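Local structure of glucoamylase (Thermoanaerobacterium thermosaccharolyticum, 1LF9) at residues 73-78 and 153-158; 130-135 and 258-263; 176-181 and 189-194. The protein catalyses the hydrolysis of terminal 1,4-linked alpha-D-glucose units from the non-reducing ends of glucan chains, releasing beta-D-glucose. All blocks are in the same frame, centred on the assembly; numbering follows the deposited sequence.

Interaction 1 (73-78 and 153-158); sequences KEIKFI and LAYDPH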
loop_
_atom_site.group_PDB
_atom_site.type_symbol
_atom_site.label_atom_id
_atom_site.label_comp_id
_atom_site.label_asym_id
_atom_site.label_seq_id
_atom_site.Cartn_x
_atom_site.Cartn_y
_atom_site.Cartn_z
ATOM N N LYS A 73 5.923 -13.515 6.925
ATOM C CA LYS A 73 4.533 -13.665 6.537
ATOM C C LYS A 73 3.654 -13.352 7.742
ATOM O O LYS A 73 2.752 -12.521 7.663
ATOM C CB LYS A 73 4.234 -15.090 6.077
ATOM C CG LYS A 73 2.763 -15.277 5.739
ATOM C CD LYS A 73 2.308 -16.715 5.860
ATOM C CE LYS A 73 0.797 -16.819 5.645
ATOM N NZ LYS A 73 0.283 -18.206 5.832
ATOM N N GLU A 74 3.937 -14.035 8.850
ATOM C CA GLU A 74 3.189 -13.889 10.094
ATOM C C GLU A 74 4.039 -14.086 11.344
ATOM O O GLU A 74 5.128 -14.670 11.314
ATOM C CB GLU A 74 2.104 -14.951 10.225
ATOM C CG GLU A 74 0.972 -14.957 9.259
ATOM C CD GLU A 74 -0.049 -15.984 9.683
ATOM O OE1 GLU A 74 0.349 -17.151 9.894
ATOM O OE2 GLU A 74 -1.238 -15.628 9.824
ATOM N N ILE A 75 3.464 -13.633 12.452
ATOM C CA ILE A 75 4.008 -13.764 13.793
ATOM C C ILE A 75 2.727 -13.718 14.610
ATOM O O ILE A 75 2.225 -12.643 14.923
ATOM C CB ILE A 75 4.921 -12.587 14.196
ATOM C CG1 ILE A 75 6.219 -12.628 13.392
ATOM C CG2 ILE A 75 5.256 -12.690 15.675
ATOM C CD1 ILE A 75 7.171 -11.491 13.699
ATOM N N LYS A 76 2.183 -14.893 14.918
ATOM C CA LYS A 76 0.929 -14.993 15.661
ATOM C C LYS A 76 1.009 -15.931 16.868
ATOM O O LYS A 76 1.969 -16.683 17.026
ATOM C CB LYS A 76 -0.179 -15.481 14.729
ATOM C CG LYS A 76 0.113 -16.848 14.115
ATOM C CD LYS A 76 -1.063 -17.396 13.328
ATOM C CE LYS A 76 -0.744 -18.775 12.763
ATOM N NZ LYS A 76 -1.817 -19.280 11.863
ATOM N N PHE A 77 -0.023 -15.880 17.706
ATOM C CA PHE A 77 -0.106 -16.707 18.904
ATOM C C PHE A 77 -1.126 -17.826 18.747
ATOM O O PHE A 77 -2.164 -17.653 18.101
ATOM C CB PHE A 77 -0.501 -15.856 20.124
ATOM C CG PHE A 77 0.635 -15.070 20.716
ATOM C CD1 PHE A 77 1.706 -15.720 21.319
ATOM C CD2 PHE A 77 0.633 -13.681 20.671
ATOM C CE1 PHE A 77 2.765 -15.000 21.873
ATOM C CE2 PHE A 77 1.686 -12.950 21.220
ATOM C CZ PHE A 77 2.755 -13.612 21.823
ATOM N N ILE A 78 -0.804 -18.976 19.336
ATOM C CA ILE A 78 -1.688 -20.138 19.335
ATOM C C ILE A 78 -1.881 -20.474 20.812
ATOM O O ILE A 78 -0.909 -20.672 21.543
ATOM C CB ILE A 78 -1.050 -21.365 18.637
ATOM C CG1 ILE A 78 -0.690 -21.031 17.184
ATOM C CG2 ILE A 78 -2.022 -22.533 18.676
ATOM C CD1 ILE A 78 -1.879 -20.682 16.332
ATOM N N LEU A 153 3.985 -19.222 20.348
ATOM C CA LEU A 153 4.254 -18.230 19.323
ATOM C C LEU A 153 4.680 -18.953 18.045
ATOM O O LEU A 153 5.466 -19.906 18.095
ATOM C CB LEU A 153 5.366 -17.288 19.786
ATOM C CG LEU A 153 5.690 -16.114 18.862
ATOM C CD1 LEU A 153 4.467 -15.213 18.757
ATOM C CD2 LEU A 153 6.886 -15.337 19.397
ATOM N N ALA A 154 4.150 -18.510 16.908
ATOM C CA ALA A 154 4.475 -19.119 15.620
ATOM C C ALA A 154 4.983 -18.075 14.631
ATOM O O ALA A 154 4.222 -17.238 14.144
ATOM C CB ALA A 154 3.250 -19.828 15.056
ATOM N N TYR A 155 6.280 -18.131 14.353
ATOM C CA TYR A 155 6.928 -17.217 13.420
ATOM C C TYR A 155 7.047 -17.906 12.061
ATOM O O TYR A 155 7.613 -18.997 11.954
ATOM C CB TYR A 155 8.313 -16.825 13.958
ATOM C CG TYR A 155 9.222 -16.087 12.988
ATOM C CD1 TYR A 155 8.820 -14.896 12.377
ATOM C CD2 TYR A 155 10.508 -16.558 12.722
ATOM C CE1 TYR A 155 9.685 -14.193 11.524
ATOM C CE2 TYR A 155 11.376 -15.867 11.876
ATOM C CZ TYR A 155 10.962 -14.687 11.281
ATOM O OH TYR A 155 11.828 -14.009 10.444
ATOM N N ASP A 156 6.494 -17.268 11.032
ATOM C CA ASP A 156 6.520 -17.804 9.673
ATOM C C ASP A 156 7.385 -16.887 8.817
ATOM O O ASP A 156 6.925 -15.853 8.326
ATOM C CB ASP A 156 5.093 -17.874 9.118
ATOM C CG ASP A 156 5.006 -18.636 7.804
ATOM O OD1 ASP A 156 3.879 -19.048 7.443
ATOM O OD2 ASP A 156 6.052 -18.822 7.135
ATOM N N PRO A 157 8.664 -17.248 8.647
ATOM C CA PRO A 157 9.597 -16.453 7.851
ATOM C C PRO A 157 9.481 -16.664 6.343
ATOM O O PRO A 157 9.199 -17.767 5.872
ATOM C CB PRO A 157 10.952 -16.885 8.394
ATOM C CG PRO A 157 10.724 -18.332 8.704
ATOM C CD PRO A 157 9.373 -18.310 9.385
ATOM N N HIS A 158 9.685 -15.582 5.601
ATOM C CA HIS A 158 9.649 -15.573 4.138
ATOM C C HIS A 158 10.739 -14.578 3.731
ATOM O O HIS A 158 10.479 -13.577 3.050
ATOM C CB HIS A 158 8.288 -15.085 3.621
ATOM C CG HIS A 158 7.197 -16.114 3.686
ATOM N ND1 HIS A 158 6.055 -16.036 2.915
ATOM C CD2 HIS A 158 7.062 -17.231 4.441
ATOM C CE1 HIS A 158 5.266 -17.059 3.192
ATOM N NE2 HIS A 158 5.853 -17.799 4.115
HETATM O O HOH W 1 0.876 -19.513 8.259
#
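Leu153 lays its CD1 methyl over one face of the Phe77 ring, 3.8 Å from the centroid and displaced toward the rim. With CG anti to the backbone N (chi1 -175°), the leucine branch leans across to strand 74-78, and the same methyl also packs 4.1 Å from Ile75 CG2. Ile75 then meets Tyr155 differently: its CG1 lies 3.6 Å from Tyr155 CD1, at the ring edge near its plane. These four residues share one face of the sheet, on which Ile75, Leu153 and Tyr155 also touch strand 243-251 of the facing sheet.

Between the strands, Lys76 N donates to Ala154 O at 3.2 Å, and Ala154 N to Lys76 O at 2.8 Å. On the other face the contact becomes polar. One water accepts from Lys73 NZ and donates to both Glu74 OE1 and Asp156 OD1, linking a base and two acids; Lys73 NZ also has a salt bridge to Asp30, and Lys76 NZ one to Asp88. Lys73 CB sits centrally over the His158 ring as a CH-pi contact, 3.6 Å from its centroid.

At this end Lys73 N donates to Asp156 O (2.9 Å) while Asp156 N donates to Glu74 O (2.9 Å). Lys73 and Glu74 thus both face Asp156, a classic beta bulge in an antiparallel pair within one sheet of the N-terminal beta-sandwich.

Interaction 2 (130-135 and 258-263); sequences RNSLIM and AKTALE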
loop_
_atom_site.group_PDB
_atom_site.type_symbol
_atom_site.label_atom_id
_atom_site.label_comp_id
_atom_site.label_asym_id
_atom_site.label_seq_id
_atom_site.Cartn_x
_atom_site.Cartn_y
_atom_site.Cartn_z
ATOM N N ARG A 130 17.609 0.745 16.089
ATOM C CA ARG A 130 18.079 -0.487 15.461
ATOM C C ARG A 130 17.034 -1.160 14.588
ATOM O O ARG A 130 15.851 -0.822 14.637
ATOM C CB ARG A 130 18.514 -1.469 16.547
ATOM C CG ARG A 130 19.288 -0.804 17.643
ATOM C CD ARG A 130 19.548 -1.710 18.818
ATOM N NE ARG A 130 20.202 -0.938 19.868
ATOM C CZ ARG A 130 19.592 -0.010 20.598
ATOM N NH1 ARG A 130 20.265 0.655 21.526
ATOM N NH2 ARG A 130 18.303 0.238 20.419
ATOM N N ASN A 131 17.484 -2.142 13.812
ATOM C CA ASN A 131 16.596 -2.876 12.931
ATOM C C ASN A 131 15.891 -4.020 13.645
ATOM O O ASN A 131 16.224 -5.193 13.458
ATOM C CB ASN A 131 17.365 -3.417 11.725
ATOM C CG ASN A 131 17.990 -2.318 10.902
ATOM O OD1 ASN A 131 17.349 -1.313 10.607
ATOM N ND2 ASN A 131 19.245 -2.506 10.519
ATOM N N SER A 132 14.916 -3.682 14.476
ATOM C CA SER A 132 14.167 -4.712 15.173
ATOM C C SER A 132 12.717 -4.316 15.398
ATOM O O SER A 132 12.394 -3.135 15.550
ATOM C CB SER A 132 14.836 -5.058 16.509
ATOM O OG SER A 132 14.974 -3.927 17.341
ATOM N N LEU A 133 11.851 -5.324 15.387
ATOM C CA LEU A 133 10.423 -5.149 15.605
ATOM C C LEU A 133 10.125 -5.587 17.039
ATOM O O LEU A 133 10.607 -6.626 17.492
ATOM C CB LEU A 133 9.629 -6.005 14.613
ATOM C CG LEU A 133 8.102 -6.010 14.732
ATOM C CD1 LEU A 133 7.551 -4.594 14.590
ATOM C CD2 LEU A 133 7.530 -6.926 13.663
ATOM N N ILE A 134 9.322 -4.799 17.741
ATOM C CA ILE A 134 8.997 -5.082 19.129
ATOM C C ILE A 134 7.513 -5.331 19.345
ATOM O O ILE A 134 6.669 -4.592 18.836
ATOM C CB ILE A 134 9.417 -3.897 20.025
ATOM C CG1 ILE A 134 10.874 -3.524 19.746
ATOM C CG2 ILE A 134 9.216 -4.252 21.488
ATOM C CD1 ILE A 134 11.219 -2.083 20.094
ATOM N N MET A 135 7.202 -6.371 20.108
ATOM C CA MET A 135 5.818 -6.699 20.429
ATOM C C MET A 135 5.680 -7.085 21.893
ATOM O O MET A 135 6.135 -8.151 22.305
ATOM C CB MET A 135 5.294 -7.863 19.577
ATOM C CG MET A 135 3.899 -8.330 20.006
ATOM S SD MET A 135 3.296 -9.835 19.187
ATOM C CE MET A 135 4.459 -11.050 19.847
ATOM N N ALA A 258 21.568 -11.080 16.039
ATOM C CA ALA A 258 21.523 -11.420 17.457
ATOM C C ALA A 258 21.930 -10.246 18.334
ATOM O O ALA A 258 21.317 -9.997 19.372
ATOM C CB ALA A 258 22.426 -12.613 17.734
ATOM N N LYS A 259 22.970 -9.531 17.921
ATOM C CA LYS A 259 23.442 -8.381 18.683
ATOM C C LYS A 259 22.353 -7.317 18.736
ATOM O O LYS A 259 22.103 -6.721 19.785
ATOM C CB LYS A 259 24.705 -7.797 18.044
ATOM C CG LYS A 259 25.262 -6.566 18.762
ATOM C CD LYS A 259 26.569 -6.105 18.131
ATOM C CE LYS A 259 27.075 -4.802 18.747
ATOM N NZ LYS A 259 27.401 -4.932 20.195
ATOM N N THR A 260 21.704 -7.085 17.599
ATOM C CA THR A 260 20.639 -6.094 17.523
ATOM C C THR A 260 19.491 -6.469 18.453
ATOM O O THR A 260 18.900 -5.606 19.095
ATOM C CB THR A 260 20.112 -5.964 16.089
ATOM O OG1 THR A 260 21.207 -5.666 15.215
ATOM C CG2 THR A 260 19.080 -4.841 15.994
ATOM N N ALA A 261 19.175 -7.755 18.529
ATOM C CA ALA A 261 18.103 -8.205 19.403
ATOM C C ALA A 261 18.482 -7.914 20.854
ATOM O O ALA A 261 17.667 -7.411 21.633
ATOM C CB ALA A 261 17.860 -9.693 19.211
ATOM N N LEU A 262 19.725 -8.226 21.215
ATOM C CA LEU A 262 20.199 -7.992 22.575
ATOM C C LEU A 262 20.154 -6.503 22.935
ATOM O O LEU A 262 19.751 -6.133 24.038
ATOM C CB LEU A 262 21.628 -8.525 22.743
ATOM C CG LEU A 262 21.836 -10.044 22.688
ATOM C CD1 LEU A 262 23.322 -10.362 22.680
ATOM C CD2 LEU A 262 21.157 -10.701 23.879
ATOM N N GLU A 263 20.562 -5.652 22.001
ATOM C CA GLU A 263 20.561 -4.216 22.238
ATOM C C GLU A 263 19.158 -3.672 22.506
ATOM O O GLU A 263 18.963 -2.842 23.400
ATOM C CB GLU A 263 21.176 -3.497 21.044
ATOM C CG GLU A 263 22.665 -3.735 20.890
ATOM C CD GLU A 263 23.218 -3.150 19.609
ATOM O OE1 GLU A 263 24.459 -3.090 19.460
ATOM O OE2 GLU A 263 22.410 -2.752 18.740
#
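Arg130 reaches over from the chain just before strand 132-135 and crosses the side chain of Glu263 on helix 258-263 at a slant. Its CG lies beside the backbone N and anti to the carbonyl carbon (chi1 -42°), and the chain then runs extended to NE, which brings the guanidinium alongside the helix.

The two flat groups are far from coplanar: the guanidinium and carboxylate planes stand 69° apart. The Glu263 CD carbon lies in the guanidinium plane at its edge, whereas the Glu263 backbone O stands 4.0 Å above that plane over its centre. The resulting salt bridge is single-pronged, Arg130 NE to Glu263 OE2 at 3.1 Å, and as a hydrogen bond it is weak, since the angle at the proton is just 121°. The remaining guanidinium nitrogens are engaged by other acids, NH2 by Asp127 and NH1 by Glu267. On the far side of the carboxylate, Lys259 NZ approaches Glu263 OE1 at 3.5 Å, so that Arg130, Glu263 and Lys259 form a charged network.

The apolar part rests on Thr260. Its CG2, anti to the backbone N, points at Arg130 CB, 3.5 Å away, and is 3.8 Å from Asn131 N; OG1 turns back to bond to Glu256 O in its own helix. Asn131 centres an inverse gamma turn whose weak bond joins Ser132 N to Arg130 O.

Beyond the turn, strand 132-141 runs between strands 118-126 and 243-251. Helix 254-265 follows the latter strand in the chain and lies against the same sheet: Thr260 and Ala261 touch Ser249, Ser132 OG bonds to Thr264 OG1, and Ala258, Ala261 and Leu262 pack on Met178 of strand 177-183.

Interaction 3 (176-181 and 189-194); sequences NEMLMA and ALSSNI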
loop_
_atom_site.group_PDB
_atom_site.type_symbol
_atom_site.label_atom_id
_atom_site.label_comp_id
_atom_site.label_asym_id
_atom_site.label_seq_id
_atom_site.Cartn_x
_atom_site.Cartn_y
_atom_site.Cartn_z
ATOM N N ASN A 176 21.322 -16.294 25.659
ATOM C CA ASN A 176 19.977 -15.909 25.262
ATOM C C ASN A 176 19.572 -16.729 24.040
ATOM O O ASN A 176 20.100 -16.544 22.944
ATOM C CB ASN A 176 19.930 -14.409 24.950
ATOM C CG ASN A 176 18.515 -13.857 24.947
ATOM O OD1 ASN A 176 17.702 -14.194 24.083
ATOM N ND2 ASN A 176 18.212 -13.008 25.925
ATOM N N GLU A 177 18.649 -17.661 24.251
ATOM C CA GLU A 177 18.163 -18.518 23.181
ATOM C C GLU A 177 17.366 -17.715 22.167
ATOM O O GLU A 177 16.294 -17.193 22.475
ATOM C CB GLU A 177 17.281 -19.638 23.743
ATOM C CG GLU A 177 18.048 -20.818 24.324
ATOM C CD GLU A 177 17.128 -21.936 24.801
ATOM O OE1 GLU A 177 17.629 -23.063 25.025
ATOM O OE2 GLU A 177 15.909 -21.690 24.958
ATOM N N MET A 178 17.898 -17.619 20.956
ATOM C CA MET A 178 17.240 -16.886 19.883
ATOM C C MET A 178 16.956 -17.821 18.715
ATOM O O MET A 178 17.795 -18.648 18.353
ATOM C CB MET A 178 18.125 -15.727 19.407
ATOM C CG MET A 178 18.364 -14.639 20.442
ATOM S SD MET A 178 19.486 -13.352 19.845
ATOM C CE MET A 178 19.450 -12.184 21.207
ATOM N N LEU A 179 15.766 -17.709 18.140
ATOM C CA LEU A 179 15.411 -18.532 16.993
ATOM C C LEU A 179 15.882 -17.774 15.759
ATOM O O LEU A 179 15.435 -16.659 15.495
ATOM C CB LEU A 179 13.897 -18.767 16.940
ATOM C CG LEU A 179 13.329 -19.768 17.956
ATOM C CD1 LEU A 179 13.759 -19.385 19.356
ATOM C CD2 LEU A 179 11.810 -19.808 17.855
ATOM N N MET A 180 16.806 -18.374 15.017
ATOM C CA MET A 180 17.351 -17.742 13.827
ATOM C C MET A 180 16.722 -18.256 12.535
ATOM O O MET A 180 16.289 -19.405 12.446
ATOM C CB MET A 180 18.865 -17.965 13.765
ATOM C CG MET A 180 19.613 -17.589 15.032
ATOM S SD MET A 180 19.384 -15.864 15.513
ATOM C CE MET A 180 20.337 -15.042 14.223
ATOM N N ALA A 181 16.676 -17.384 11.536
ATOM C CA ALA A 181 16.136 -17.719 10.224
ATOM C C ALA A 181 17.003 -16.982 9.215
ATOM O O ALA A 181 17.348 -15.818 9.419
ATOM C CB ALA A 181 14.685 -17.268 10.112
ATOM N N ALA A 189 16.482 -12.647 13.858
ATOM C CA ALA A 189 16.668 -13.241 15.173
ATOM C C ALA A 189 15.410 -13.015 16.009
ATOM O O ALA A 189 14.966 -11.882 16.197
ATOM C CB ALA A 189 17.878 -12.620 15.855
ATOM N N LEU A 190 14.831 -14.107 16.490
ATOM C CA LEU A 190 13.627 -14.044 17.302
ATOM C C LEU A 190 14.025 -14.295 18.759
ATOM O O LEU A 190 14.621 -15.329 19.074
ATOM C CB LEU A 190 12.641 -15.114 16.834
ATOM C CG LEU A 190 11.153 -14.826 17.027
ATOM C CD1 LEU A 190 10.354 -16.081 16.730
ATOM C CD2 LEU A 190 10.895 -14.367 18.443
ATOM N N SER A 191 13.705 -13.351 19.644
ATOM C CA SER A 191 14.055 -13.493 21.057
ATOM C C SER A 191 12.946 -13.056 22.001
ATOM O O SER A 191 12.036 -12.317 21.617
ATOM C CB SER A 191 15.321 -12.692 21.373
ATOM O OG SER A 191 15.094 -11.302 21.208
ATOM N N SER A 192 13.042 -13.519 23.245
ATOM C CA SER A 192 12.062 -13.203 24.279
ATOM C C SER A 192 12.749 -12.617 25.506
ATOM O O SER A 192 13.832 -13.065 25.890
ATOM C CB SER A 192 11.301 -14.468 24.680
ATOM O OG SER A 192 10.411 -14.211 25.750
ATOM N N ASN A 193 12.120 -11.622 26.129
ATOM C CA ASN A 193 12.702 -10.997 27.310
ATOM C C ASN A 193 12.723 -11.983 28.478
ATOM O O ASN A 193 13.546 -11.859 29.387
ATOM C CB ASN A 193 11.925 -9.729 27.690
ATOM C CG ASN A 193 10.550 -10.025 28.253
ATOM O OD1 ASN A 193 9.810 -10.851 27.722
ATOM N ND2 ASN A 193 10.194 -9.336 29.328
ATOM N N ILE A 194 11.824 -12.965 28.447
ATOM C CA ILE A 194 11.770 -13.975 29.493
ATOM C C ILE A 194 12.153 -15.344 28.937
ATOM O O ILE A 194 11.882 -16.367 29.561
ATOM C CB ILE A 194 10.366 -14.093 30.110
ATOM C CG1 ILE A 194 9.366 -14.567 29.054
ATOM C CG2 ILE A 194 9.942 -12.760 30.706
ATOM C CD1 ILE A 194 7.980 -14.865 29.610
#
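Leu179 and Leu190 form an antiparallel hydrogen-bonded pair, each backbone N donating to the other's O at 2.8 Å. The axes of strands 177-181 and 189-192 make 158° between their chain directions. Met180 and Ala189 follow as the non-hydrogen-bonded pair, and Met178 CA adds a CA-H...O contact to Leu190 O at 3.2 Å.

The two leucine side chains run alongside each other in a common direction, with Leu179 CB 3.9 Å from Leu190 CB and Leu179 CD2 4.2 Å from Leu190 CD1. They face the second sheet: Leu179 touches Glu232 and Ala234 of strand 230-236.

Both methionines reach the other side, by contrasting shapes. Met180 is bent at chi2 (-58°) and chi3 (-71°), which curls its sulfur back over the neighbouring strand, with SD 3.6 Å from Ala189 CB. Met178 is extended beyond CG; its CG passes 3.7 Å from Ser191 CB on the way to helix 254-265.

At the end of strand 189-192, Ser192 OG accepts from Ile194 N in an ST turn and also bonds to Gly195 O. Together the strands form a beta hairpin, 177-183 with 186-192, leucines turned into the sandwich and methionines toward the covering helix.

Overall arrangement
All three contacts belong to the N-terminal beta-sandwich domain, away from the probable catalytic acid and base, Glu438 and Glu435. Interactions 1 and 3 are buried strand pairings, one in each sheet; they meet between the sheets, where Tyr155 CB packs 3.5 Å from Leu190 CD1. Interaction 2, partly buried, instead ties the turn leading into strand 132-141 to helix 254-265 with charges and one threonine methyl, and buries the least area (220 Å²). Its strand lies in the same sheet as interaction 3, and its helix packs on that hairpin, Ala261 CB lying 3.8 Å from Ser191 OG. Interaction 1 combines an apolar inner face with a watered, charged outer one, whereas interaction 3 is apolar on both faces of its bridged pairs.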